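Local coordinates for protein exopolyphosphatase (Cytophaga hutchinsonii, PDB 3MDQ) that probably hydrolyses inorganic polyphosphate from the chain end, releasing orthophosphate, as an exopolyphosphatase of the Ppx/GppA family with an actin-like ATPase fold, at residues L40-I45 and M55-D60; Q164-R169 and V273-C278; F214-E219 and A263-L268; L239-F244 and H282-V287. One frame throughout, in Å; residues are numbered along the deposited sequence. Where two conformers were deposited one is given.

Interaction 1: residues L40-I45 and M55-D60; sequences LGKGGI and MDRALD
Lys42 and Arg57 run across each other at about a right angle where the loop 40-45 passes the helical turn 55-60. The touching is done by the aliphatic part of the lysine: its CB lies 3.9 Å from Arg57 NH2 and its CD 4.0 Å from that same nitrogen, the chain meeting the guanidinium obliquely. An extended start (chi1 179°) lays the lysine from CB to CD beside Arg57 NH2, before the chain bends at chi3; Lys42 NZ stays 5.0 Å from Arg57 NH2, so the two positive ends come near without meeting. Arg57 is tied down by backbone oxygens. Its NE and NH2 donate to Val38 O and Gly39 O, just before the loop, and a water in the plane of the guanidinium, at its edge, takes a further bond from Arg57 NH2 at 3.0 Å while donating to Lys42 O at 2.7 Å. Apart from these polar groups the contact is apolar and buried: Leu40 CD1 rests on Ala58 CB at 3.8 Å. The loop follows strand 27-37 and leads into helix 52-71. Leu40 also packs on Ala84 and Val85 of helix 83-87, while Met55, a selenomethionine, and Leu59 lean on helix 91-102.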
loop_
_atom_site.group_PDB
_atom_site.type_symbol
_atom_site.label_atom_id
_atom_site.label_comp_id
_atom_site.label_asym_id
_atom_site.label_seq_id
_atom_site.Cartn_x
_atom_site.Cartn_y
_atom_site.Cartn_z
ATOM N N LEU A 40 11.884 -0.353 6.351
ATOM C CA LEU A 40 12.863 -1.063 5.542
ATOM C C LEU A 40 13.583 -0.103 4.601
ATOM O O LEU A 40 14.727 -0.325 4.186
ATOM C CB LEU A 40 12.155 -2.208 4.788
ATOM C CG LEU A 40 12.953 -3.409 4.407
ATOM C CD1 LEU A 40 13.703 -4.023 5.614
ATOM C CD2 LEU A 40 12.005 -4.378 3.696
ATOM N N GLY A 41 12.904 0.967 4.208
ATOM C CA GLY A 41 13.480 1.908 3.236
ATOM C C GLY A 41 14.348 2.988 3.870
ATOM O O GLY A 41 15.220 3.579 3.220
ATOM N N LYS A 42 14.145 3.210 5.161
ATOM C CA LYS A 42 14.792 4.294 5.883
ATOM C C LYS A 42 16.301 4.187 5.797
ATOM O O LYS A 42 16.884 3.138 6.092
ATOM C CB LYS A 42 14.314 4.319 7.341
ATOM C CG LYS A 42 14.962 5.422 8.184
ATOM C CD LYS A 42 14.555 5.328 9.665
ATOM C CE LYS A 42 13.183 5.867 9.924
ATOM N NZ LYS A 42 12.762 5.581 11.330
ATOM N N GLY A 43 16.948 5.272 5.407
ATOM C CA GLY A 43 18.407 5.322 5.362
ATOM C C GLY A 43 19.042 4.631 4.159
ATOM O O GLY A 43 20.285 4.684 4.006
ATOM N N GLY A 44 18.249 3.984 3.299
ATOM C CA GLY A 44 18.828 3.258 2.169
ATOM C C GLY A 44 18.144 3.182 0.822
ATOM O O GLY A 44 18.818 3.033 -0.192
ATOM N N ILE A 45 16.821 3.304 0.784
ATOM C CA ILE A 45 16.109 2.961 -0.413
ATOM C C ILE A 45 16.539 3.740 -1.634
ATOM O O ILE A 45 16.668 3.122 -2.690
ATOM C CB ILE A 45 14.584 2.961 -0.196
ATOM C CG1 ILE A 45 13.896 2.199 -1.342
ATOM C CG2 ILE A 45 14.038 4.381 0.108
ATOM C CD1 ILE A 45 12.401 1.892 -1.081
HETATM N N MSE A 55 17.471 -3.990 8.510
HETATM C CA MSE A 55 17.422 -5.459 8.495
HETATM C C MSE A 55 17.138 -5.999 9.880
HETATM O O MSE A 55 16.370 -6.958 10.022
HETATM C CB MSE A 55 18.704 -6.081 7.908
HETATM C CG MSE A 55 18.835 -5.779 6.450
HETATM SE SE MSE A 55 20.154 -6.848 5.496
HETATM C CE MSE A 55 21.734 -5.772 5.984
ATOM N N ASP A 56 17.749 -5.397 10.904
ATOM C CA ASP A 56 17.505 -5.822 12.280
ATOM C C ASP A 56 16.051 -5.583 12.719
ATOM O O ASP A 56 15.443 -6.434 13.382
ATOM C CB ASP A 56 18.485 -5.126 13.227
ATOM C CG ASP A 56 19.864 -5.723 13.150
ATOM O OD1 ASP A 56 20.010 -6.804 12.529
ATOM O OD2 ASP A 56 20.807 -5.103 13.675
ATOM N N ARG A 57 15.472 -4.448 12.332
ATOM C CA ARG A 57 14.045 -4.200 12.599
ATOM C C ARG A 57 13.174 -5.238 11.884
ATOM O O ARG A 57 12.197 -5.742 12.449
ATOM C CB ARG A 57 13.607 -2.775 12.215
ATOM C CG ARG A 57 14.214 -1.682 13.068
ATOM C CD ARG A 57 13.645 -0.307 12.735
ATOM N NE ARG A 57 13.921 0.189 11.396
ATOM C CZ ARG A 57 14.969 0.923 11.041
ATOM N NH1 ARG A 57 15.915 1.272 11.918
ATOM N NH2 ARG A 57 15.061 1.364 9.795
ATOM N N ALA A 58 13.496 -5.514 10.630
ATOM C CA ALA A 58 12.748 -6.509 9.850
ATOM C C ALA A 58 12.760 -7.897 10.533
ATOM O O ALA A 58 11.716 -8.541 10.656
ATOM C CB ALA A 58 13.274 -6.621 8.366
ATOM N N LEU A 59 13.937 -8.327 10.964
ATOM C CA LEU A 59 14.065 -9.606 11.654
ATOM C C LEU A 59 13.317 -9.621 12.977
ATOM O O LEU A 59 12.676 -10.610 13.323
ATOM C CB LEU A 59 15.522 -10.028 11.876
ATOM C CG LEU A 59 16.165 -10.853 10.778
ATOM C CD1 LEU A 59 15.576 -12.236 10.784
ATOM C CD2 LEU A 59 15.997 -10.225 9.427
ATOM N N ASP A 60 13.393 -8.531 13.725
ATOM C CA ASP A 60 12.638 -8.430 14.980
ATOM C C ASP A 60 11.163 -8.666 14.704
ATOM O O ASP A 60 10.506 -9.482 15.338
ATOM C CB ASP A 60 12.831 -7.047 15.592
ATOM C CG ASP A 60 12.058 -6.866 16.892
ATOM O OD1 ASP A 60 12.241 -7.701 17.803
ATOM O OD2 ASP A 60 11.297 -5.891 17.010
HETATM O O HOH W 1 17.604 2.436 8.634
#

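Interaction 2: residues Q164-R169 and V273-C278; sequences QRLIDR and VVVAIC
Val275 pushes its CG2 methyl between Leu166 and Ile167, two consecutive side chains of the helical segment 164-169. That one methyl lies 3.8 Å from Ile167 CG2 and 4.0 Å from Leu166 CB, and Leu166 CD1 reaches it too, also 4.0 Å from Val275 CG2. With chi1 at -64°, the valine has CG2 between its backbone N and carbonyl carbon, and it is this branch that faces the other helix. The two neighbours receive it differently. Leu166 and Val275 lie antiparallel, side by side; Ile167 instead crosses the valine at about a right angle and offers its short CG2 branch. No hydrogen bond joins the segments, and the contact is apolar and buried. The backbones stay fairly close, with Leu166 CA 7.2 Å from Val275 CA. Leu166 is covered further by Met184, Tyr187 and Phe188 of helix 178-191, while behind Val275 the side chain of Ile277 turns to helices 212-225 and 241-253. The arrangement is a small helix-helix interface in which one valine meets two adjacent residues. It sets the short helix 163-169 against the long helix 267-286 within the actin-like ATPase fold of the Ppx/GppA family.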
loop_
_atom_site.group_PDB
_atom_site.type_symbol
_atom_site.label_atom_id
_atom_site.label_comp_id
_atom_site.label_asym_id
_atom_site.label_seq_id
_atom_site.Cartn_x
_atom_site.Cartn_y
_atom_site.Cartn_z
ATOM N N GLN A 164 8.551 7.142 0.812
ATOM C CA GLN A 164 9.906 7.203 1.400
ATOM C C GLN A 164 10.918 7.646 0.353
ATOM O O GLN A 164 11.821 8.442 0.649
ATOM C CB GLN A 164 10.296 5.839 2.006
ATOM C CG GLN A 164 11.686 5.807 2.672
ATOM C CD GLN A 164 11.684 6.566 3.980
ATOM O OE1 GLN A 164 11.120 6.082 4.960
ATOM N NE2 GLN A 164 12.250 7.771 3.990
ATOM N N ARG A 165 10.782 7.137 -0.873
ATOM C CA ARG A 165 11.669 7.578 -1.951
ATOM C C ARG A 165 11.495 9.048 -2.244
ATOM O O ARG A 165 12.484 9.744 -2.410
ATOM C CB ARG A 165 11.420 6.790 -3.238
ATOM C CG ARG A 165 11.698 5.310 -3.138
ATOM C CD ARG A 165 11.508 4.694 -4.559
ATOM N NE ARG A 165 11.672 3.256 -4.563
ATOM C CZ ARG A 165 12.825 2.626 -4.814
ATOM N NH1 ARG A 165 13.937 3.315 -5.033
ATOM N NH2 ARG A 165 12.852 1.308 -4.830
ATOM N N LEU A 166 10.257 9.526 -2.297
ATOM C CA LEU A 166 9.982 10.919 -2.642
ATOM C C LEU A 166 10.586 11.856 -1.613
ATOM O O LEU A 166 11.265 12.820 -2.006
ATOM C CB LEU A 166 8.496 11.183 -2.761
ATOM C CG LEU A 166 7.780 10.441 -3.901
ATOM C CD1 LEU A 166 6.304 10.791 -3.888
ATOM C CD2 LEU A 166 8.436 10.675 -5.280
ATOM N N ILE A 167 10.401 11.593 -0.308
ATOM C CA ILE A 167 10.887 12.517 0.709
ATOM C C ILE A 167 12.415 12.423 0.879
ATOM O O ILE A 167 13.035 13.341 1.428
ATOM C CB ILE A 167 10.187 12.377 2.072
ATOM C CG1 ILE A 167 10.451 11.026 2.736
ATOM C CG2 ILE A 167 8.667 12.636 1.914
ATOM C CD1 ILE A 167 9.788 10.863 4.036
ATOM N N ASP A 168 13.036 11.334 0.437
ATOM C CA ASP A 168 14.489 11.213 0.513
ATOM C C ASP A 168 15.180 11.790 -0.685
ATOM O O ASP A 168 16.311 12.276 -0.562
ATOM C CB ASP A 168 14.896 9.736 0.660
ATOM C CG ASP A 168 14.608 9.188 2.031
ATOM O OD1 ASP A 168 14.175 9.934 2.937
ATOM O OD2 ASP A 168 14.870 7.978 2.207
ATOM N N ARG A 169 14.551 11.721 -1.854
ATOM C CA ARG A 169 15.185 12.198 -3.069
ATOM C C ARG A 169 15.007 13.680 -3.267
ATOM O O ARG A 169 15.871 14.312 -3.912
ATOM C CB ARG A 169 14.692 11.420 -4.282
ATOM C CG ARG A 169 13.358 11.727 -4.736
ATOM C CD ARG A 169 12.785 10.534 -5.600
ATOM N NE ARG A 169 13.819 9.899 -6.433
ATOM C CZ ARG A 169 14.256 10.379 -7.587
ATOM N NH1 ARG A 169 13.752 11.513 -8.068
ATOM N NH2 ARG A 169 15.211 9.732 -8.267
ATOM N N VAL A 273 2.999 11.399 4.099
ATOM C CA VAL A 273 1.592 11.563 3.719
ATOM C C VAL A 273 1.311 12.807 2.887
ATOM O O VAL A 273 0.384 12.781 2.080
ATOM C CB VAL A 273 0.653 11.420 4.939
ATOM C CG1 VAL A 273 0.705 12.647 5.828
ATOM C CG2 VAL A 273 -0.773 11.087 4.490
ATOM N N VAL A 274 2.101 13.866 3.074
ATOM C CA VAL A 274 1.863 15.081 2.276
ATOM C C VAL A 274 2.246 14.869 0.778
ATOM O O VAL A 274 1.473 15.206 -0.139
ATOM C CB VAL A 274 2.565 16.293 2.856
ATOM C CG1 VAL A 274 2.145 17.555 2.020
ATOM C CG2 VAL A 274 2.183 16.478 4.362
ATOM N N VAL A 275 3.398 14.256 0.507
ATOM C CA VAL A 275 3.712 13.931 -0.875
ATOM C C VAL A 275 2.745 12.918 -1.465
ATOM O O VAL A 275 2.397 12.983 -2.643
ATOM C CB VAL A 275 5.208 13.510 -1.063
ATOM C CG1 VAL A 275 6.130 14.705 -0.723
ATOM C CG2 VAL A 275 5.598 12.290 -0.238
ATOM N N ALA A 276 2.253 11.995 -0.631
ATOM C CA ALA A 276 1.253 11.061 -1.068
ATOM C C ALA A 276 -0.028 11.767 -1.489
ATOM O O ALA A 276 -0.601 11.438 -2.547
ATOM C CB ALA A 276 1.002 10.001 0.041
ATOM N N ILE A 277 -0.511 12.712 -0.668
ATOM C CA ILE A 277 -1.744 13.445 -1.032
ATOM C C ILE A 277 -1.543 14.296 -2.288
ATOM O O ILE A 277 -2.478 14.464 -3.072
ATOM C CB ILE A 277 -2.411 14.252 0.151
ATOM C CG1 ILE A 277 -3.910 13.854 0.266
ATOM C CG2 ILE A 277 -2.430 15.728 -0.159
ATOM C CD1 ILE A 277 -4.538 14.035 1.551
ATOM N N CYS A 278 -0.338 14.827 -2.510
ATOM C CA CYS A 278 -0.033 15.541 -3.751
ATOM C C CYS A 278 -0.145 14.596 -4.941
ATOM O O CYS A 278 -0.633 14.986 -5.981
ATOM C CB CYS A 278 1.372 16.139 -3.713
ATOM S SG CYS A 278 1.440 17.570 -2.610
#

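Interaction 3: residues F214-E219 and A263-L268; sequences FDTLAE and AGMIEL
Thr216 and Met265, a selenomethionine, make the close part of this contact, their side chains crossing at about a right angle. The threonine methyl CG2 meets the end of the longer chain, 3.6 Å from Met265 CE and 3.9 Å from Met265 SE. Bends at chi2 (87°) and chi3 (71°) fold the selenomethionine back and bring its terminal methyl onto the threonine. Both residues are buried.

Toward Glu219 and Gly264 the contact opens out. In the conformer given, Glu219 OE1 approaches Gly264 CA no nearer than 4.4 Å, and a water links the two segments instead, through Ala263 O. That water accepts from Thr216 OG1 at 3.0 Å and donates to Ala263 O at 3.0 Å and, again in this conformer, to Glu219 OE1 at 2.6 Å. Gly264 turns the loop with a positive phi of 82°.

A sulfate, probably from the crystallisation liquor, lies about 5 Å from the Thr216 side chain and may mark a pocket. Thr216 itself uses its two branches for different work: OG1 accepts from Arg269 NH1 and donates to the water, while the methyl packs on the selenomethionine, so one buried residue serves a polar, hydrated edge and an apolar spot together.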
loop_
_atom_site.group_PDB
_atom_site.type_symbol
_atom_site.label_atom_id
_atom_site.label_comp_id
_atom_site.label_asym_id
_atom_site.label_seq_id
_atom_site.Cartn_x
_atom_site.Cartn_y
_atom_site.Cartn_z
ATOM N N PHE A 214 -4.486 5.760 2.154
ATOM C CA PHE A 214 -5.920 5.813 1.942
ATOM C C PHE A 214 -6.720 5.385 3.178
ATOM O O PHE A 214 -7.751 5.976 3.469
ATOM C CB PHE A 214 -6.280 4.992 0.704
ATOM C CG PHE A 214 -5.975 5.681 -0.601
ATOM C CD1 PHE A 214 -6.811 6.674 -1.089
ATOM C CD2 PHE A 214 -4.867 5.305 -1.378
ATOM C CE1 PHE A 214 -6.537 7.302 -2.275
ATOM C CE2 PHE A 214 -4.598 5.910 -2.582
ATOM C CZ PHE A 214 -5.422 6.909 -3.050
ATOM N N ASP A 215 -6.238 4.403 3.929
ATOM C CA ASP A 215 -6.908 3.988 5.166
ATOM C C ASP A 215 -6.927 5.149 6.139
ATOM O O ASP A 215 -7.948 5.432 6.770
ATOM C CB ASP A 215 -6.202 2.803 5.844
ATOM C CG ASP A 215 -6.278 1.518 5.060
ATOM O OD1 ASP A 215 -7.129 1.378 4.179
ATOM O OD2 ASP A 215 -5.462 0.589 5.375
ATOM N N THR A 216 -5.790 5.861 6.238
ATOM C CA THR A 216 -5.727 7.025 7.136
ATOM C C THR A 216 -6.677 8.154 6.709
ATOM O O THR A 216 -7.338 8.785 7.559
ATOM C CB THR A 216 -4.274 7.515 7.325
ATOM O OG1 THR A 216 -3.578 6.548 8.128
ATOM C CG2 THR A 216 -4.209 8.878 8.041
ATOM N N LEU A 217 -6.797 8.409 5.404
ATOM C CA LEU A 217 -7.713 9.429 4.925
ATOM C C LEU A 217 -9.148 9.059 5.310
ATOM O O LEU A 217 -9.912 9.911 5.769
ATOM C CB LEU A 217 -7.611 9.667 3.414
ATOM C CG LEU A 217 -6.234 10.176 2.935
ATOM C CD1 LEU A 217 -6.206 10.212 1.404
ATOM C CD2 LEU A 217 -5.954 11.563 3.589
ATOM N N ALA A 218 -9.506 7.796 5.113
ATOM C CA ALA A 218 -10.815 7.339 5.510
ATOM C C ALA A 218 -11.043 7.535 7.010
ATOM O O ALA A 218 -12.087 8.052 7.426
ATOM C CB ALA A 218 -11.029 5.885 5.109
ATOM N N GLU A 219 -10.078 7.119 7.825
ATOM C CA GLU A 219 -10.229 7.223 9.264
ATOM C C GLU A 219 -10.356 8.681 9.710
ATOM O O GLU A 219 -11.167 8.984 10.563
ATOM C CB GLU A 219 -9.081 6.514 9.995
ATOM C CG GLU A 219 -9.163 4.986 9.913
ATOM C CD GLU A 219 -7.959 4.263 10.529
ATOM O OE1 GLU A 219 -6.959 4.913 10.877
ATOM O OE2 GLU A 219 -8.019 3.026 10.655
ATOM N N ALA A 263 -4.817 10.605 14.947
ATOM C CA ALA A 263 -5.068 9.238 15.364
ATOM C C ALA A 263 -4.815 8.277 14.193
ATOM O O ALA A 263 -5.305 8.492 13.080
ATOM C CB ALA A 263 -6.526 9.096 15.899
ATOM N N GLY A 264 -4.015 7.246 14.457
ATOM C CA GLY A 264 -3.668 6.226 13.468
ATOM C C GLY A 264 -2.547 6.600 12.521
ATOM O O GLY A 264 -2.135 5.792 11.679
HETATM N N MSE A 265 -2.051 7.824 12.631
HETATM C CA MSE A 265 -1.008 8.220 11.729
HETATM C C MSE A 265 0.340 7.826 12.331
HETATM O O MSE A 265 0.936 8.566 13.115
HETATM C CB MSE A 265 -1.080 9.709 11.464
HETATM C CG MSE A 265 -0.057 10.180 10.444
HETATM SE SE MSE A 265 -0.512 10.098 8.665
HETATM C CE MSE A 265 -1.819 11.542 8.627
ATOM N N ILE A 266 0.835 6.674 11.921
ATOM C CA ILE A 266 2.141 6.205 12.386
ATOM C C ILE A 266 3.276 7.096 11.840
ATOM O O ILE A 266 3.116 7.752 10.809
ATOM C CB ILE A 266 2.359 4.705 12.031
ATOM C CG1 ILE A 266 2.374 4.455 10.526
ATOM C CG2 ILE A 266 1.257 3.820 12.717
ATOM C CD1 ILE A 266 2.562 2.948 10.170
ATOM N N GLU A 267 4.418 7.118 12.536
ATOM C CA GLU A 267 5.528 8.025 12.184
ATOM C C GLU A 267 5.943 7.996 10.708
ATOM O O GLU A 267 6.067 9.042 10.061
ATOM C CB GLU A 267 6.763 7.755 13.039
ATOM C CG GLU A 267 7.787 8.933 12.995
ATOM C CD GLU A 267 8.918 8.787 11.973
ATOM O OE1 GLU A 267 9.109 7.673 11.440
ATOM O OE2 GLU A 267 9.647 9.794 11.714
ATOM N N LEU A 268 6.146 6.816 10.135
ATOM C CA LEU A 268 6.625 6.770 8.756
ATOM C C LEU A 268 5.581 7.289 7.776
ATOM O O LEU A 268 5.909 7.924 6.771
ATOM C CB LEU A 268 7.065 5.344 8.372
ATOM C CG LEU A 268 8.354 4.885 9.076
ATOM C CD1 LEU A 268 8.534 3.368 8.859
ATOM C CD2 LEU A 268 9.600 5.643 8.600
HETATM O O HOH W 2 -5.305 6.867 10.605
#

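Interaction 4: residues L239-F244 and H282-V287; sequences LSLPDF and HVLKLV
A serine-capped helix start, where the chain passes from an edge strand into helix 241-253, packs here on the last turns of helix 267-286. Ser240 sits at the N-cap: its OG accepts from Asp243 N over 3.1 Å at an N-H...O angle of 159°, which anchors the first turn carrying the two residues that reach across. Both meet Leu284, whose two methyls are shared between them. Leu284 CD2 touches Leu241 CD2 at 3.8 Å, the two leucines overlapping flank to flank and pointing opposite ways. The other methyl, Leu284 CD1, comes to the Phe244 ring near two of its atoms, 3.5 Å from Phe244 CD2 and 3.6 Å from Phe244 CE2, approaching obliquely. Phe244 and Leu284 meet head-on. The phenylalanine has CG anti to its own nitrogen (chi1 175°), and this swings the ring out toward the other helix. The meeting is wholly apolar, and the backbones stay well apart, with Leu241 CA 9.3 Å from Leu284 CA; side chains span the distance.

Around it, Phe244 continues along helix 267-286 to Ile277, Ile280 and Glu281. Leu239, on the outermost strand 236-240 of the six-stranded sheet, hydrogen-bonds through its backbone to Ile292 of strand 291-295. On the far helix, Val283 turns to Leu134 and Met136 of strand 133-138, and Leu286 to helix 193-202.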
loop_
_atom_site.group_PDB
_atom_site.type_symbol
_atom_site.label_atom_id
_atom_site.label_comp_id
_atom_site.label_asym_id
_atom_site.label_seq_id
_atom_site.Cartn_x
_atom_site.Cartn_y
_atom_site.Cartn_z
ATOM N N LEU A 239 -15.153 8.241 -0.113
ATOM C CA LEU A 239 -14.692 9.579 0.260
ATOM C C LEU A 239 -15.119 10.531 -0.842
ATOM O O LEU A 239 -14.699 10.391 -1.993
ATOM C CB LEU A 239 -13.150 9.583 0.397
ATOM C CG LEU A 239 -12.407 10.794 0.883
ATOM C CD1 LEU A 239 -12.764 11.095 2.356
ATOM C CD2 LEU A 239 -10.910 10.517 0.714
ATOM N N SER A 240 -15.939 11.518 -0.527
ATOM C CA SER A 240 -16.308 12.480 -1.561
ATOM C C SER A 240 -15.123 13.355 -1.969
ATOM O O SER A 240 -14.195 13.531 -1.181
ATOM C CB SER A 240 -17.463 13.356 -1.121
ATOM O OG SER A 240 -17.051 14.303 -0.130
ATOM N N LEU A 241 -15.218 13.978 -3.145
ATOM C CA LEU A 241 -14.149 14.940 -3.534
ATOM C C LEU A 241 -14.057 16.149 -2.598
ATOM O O LEU A 241 -12.941 16.548 -2.240
ATOM C CB LEU A 241 -14.235 15.368 -4.973
ATOM C CG LEU A 241 -14.035 14.180 -5.893
ATOM C CD1 LEU A 241 -14.017 14.665 -7.334
ATOM C CD2 LEU A 241 -12.801 13.309 -5.627
ATOM N N PRO A 242 -15.187 16.722 -2.176
ATOM C CA PRO A 242 -15.062 17.772 -1.145
ATOM C C PRO A 242 -14.357 17.329 0.128
ATOM O O PRO A 242 -13.566 18.096 0.714
ATOM C CB PRO A 242 -16.498 18.181 -0.888
ATOM C CG PRO A 242 -17.156 17.959 -2.168
ATOM C CD PRO A 242 -16.562 16.664 -2.708
ATOM N N ASP A 243 -14.635 16.102 0.587
ATOM C CA ASP A 243 -13.955 15.591 1.748
ATOM C C ASP A 243 -12.449 15.409 1.489
ATOM O O ASP A 243 -11.631 15.761 2.337
ATOM C CB ASP A 243 -14.651 14.336 2.280
ATOM C CG ASP A 243 -15.909 14.673 3.150
ATOM O OD1 ASP A 243 -16.154 15.847 3.540
ATOM O OD2 ASP A 243 -16.627 13.786 3.534
ATOM N N PHE A 244 -12.099 14.897 0.315
ATOM C CA PHE A 244 -10.693 14.767 -0.073
ATOM C C PHE A 244 -10.037 16.133 -0.087
ATOM O O PHE A 244 -8.911 16.304 0.426
ATOM C CB PHE A 244 -10.500 14.119 -1.458
ATOM C CG PHE A 244 -9.073 14.108 -1.876
ATOM C CD1 PHE A 244 -8.176 13.242 -1.268
ATOM C CD2 PHE A 244 -8.609 15.042 -2.785
ATOM C CE1 PHE A 244 -6.842 13.263 -1.631
ATOM C CE2 PHE A 244 -7.253 15.084 -3.119
ATOM C CZ PHE A 244 -6.401 14.200 -2.534
ATOM N N HIS A 282 -2.738 14.820 -8.061
ATOM C CA HIS A 282 -2.247 14.773 -9.429
ATOM C C HIS A 282 -3.046 13.783 -10.251
ATOM O O HIS A 282 -3.476 14.082 -11.372
ATOM C CB HIS A 282 -0.777 14.379 -9.415
ATOM C CG HIS A 282 -0.098 14.565 -10.726
ATOM N ND1 HIS A 282 0.615 15.699 -11.019
ATOM C CD2 HIS A 282 -0.011 13.765 -11.810
ATOM C CE1 HIS A 282 1.084 15.610 -12.254
ATOM N NE2 HIS A 282 0.708 14.457 -12.766
ATOM N N VAL A 283 -3.259 12.593 -9.693
ATOM C CA VAL A 283 -4.021 11.535 -10.395
ATOM C C VAL A 283 -5.498 11.909 -10.579
ATOM O O VAL A 283 -6.079 11.699 -11.641
ATOM C CB VAL A 283 -3.853 10.172 -9.679
ATOM C CG1 VAL A 283 -4.752 9.082 -10.351
ATOM C CG2 VAL A 283 -2.382 9.755 -9.704
ATOM N N LEU A 284 -6.090 12.519 -9.564
ATOM C CA LEU A 284 -7.470 13.014 -9.658
ATOM C C LEU A 284 -7.705 13.953 -10.799
ATOM O O LEU A 284 -8.782 13.905 -11.437
ATOM C CB LEU A 284 -7.888 13.758 -8.388
ATOM C CG LEU A 284 -8.491 12.912 -7.324
ATOM C CD1 LEU A 284 -8.709 13.817 -6.108
ATOM C CD2 LEU A 284 -9.848 12.289 -7.805
ATOM N N LYS A 285 -6.722 14.799 -11.116
ATOM C CA LYS A 285 -6.836 15.713 -12.231
ATOM C C LYS A 285 -6.818 14.978 -13.570
ATOM O O LYS A 285 -7.349 15.494 -14.547
ATOM C CB LYS A 285 -5.730 16.773 -12.167
ATOM C CG LYS A 285 -5.908 17.731 -10.988
ATOM N N LEU A 286 -6.257 13.770 -13.607
ATOM C CA LEU A 286 -6.240 12.914 -14.830
ATOM C C LEU A 286 -7.487 12.065 -15.053
ATOM O O LEU A 286 -7.783 11.689 -16.190
ATOM C CB LEU A 286 -5.024 11.958 -14.796
ATOM C CG LEU A 286 -3.634 12.563 -14.664
ATOM C CD1 LEU A 286 -2.556 11.507 -14.577
ATOM C CD2 LEU A 286 -3.368 13.560 -15.821
ATOM N N VAL A 287 -8.253 11.816 -13.991
ATOM C CA VAL A 287 -9.472 10.997 -14.029
ATOM C C VAL A 287 -10.685 11.879 -13.837
ATOM O O VAL A 287 -10.598 12.904 -13.179
ATOM C CB VAL A 287 -9.440 9.964 -12.893
ATOM C CG1 VAL A 287 -10.679 8.999 -12.934
ATOM C CG2 VAL A 287 -8.115 9.203 -12.933
#

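Helix 267-286 is shared by three of the contacts: interaction 3 at its start, interaction 2 in its middle and interaction 4 near its end. In the conformer given, interactions 2 and 4 meet where Ile277 CG1 lies 3.5 Å from Phe244 CE1; interactions 2 and 3 meet where Val273 CG1 lies 3.9 Å from Met265 CE. Interaction 1 is far from interaction 4, their centres about 33 Å apart, but touches interaction 3 through Lys42 CE and Leu268 CD2, 3.8 Å apart, and interaction 2 through Ile45 CG2 and Gln164 CG, also 3.8 Å apart. The bound sulfate lies beside interaction 3, near Thr216.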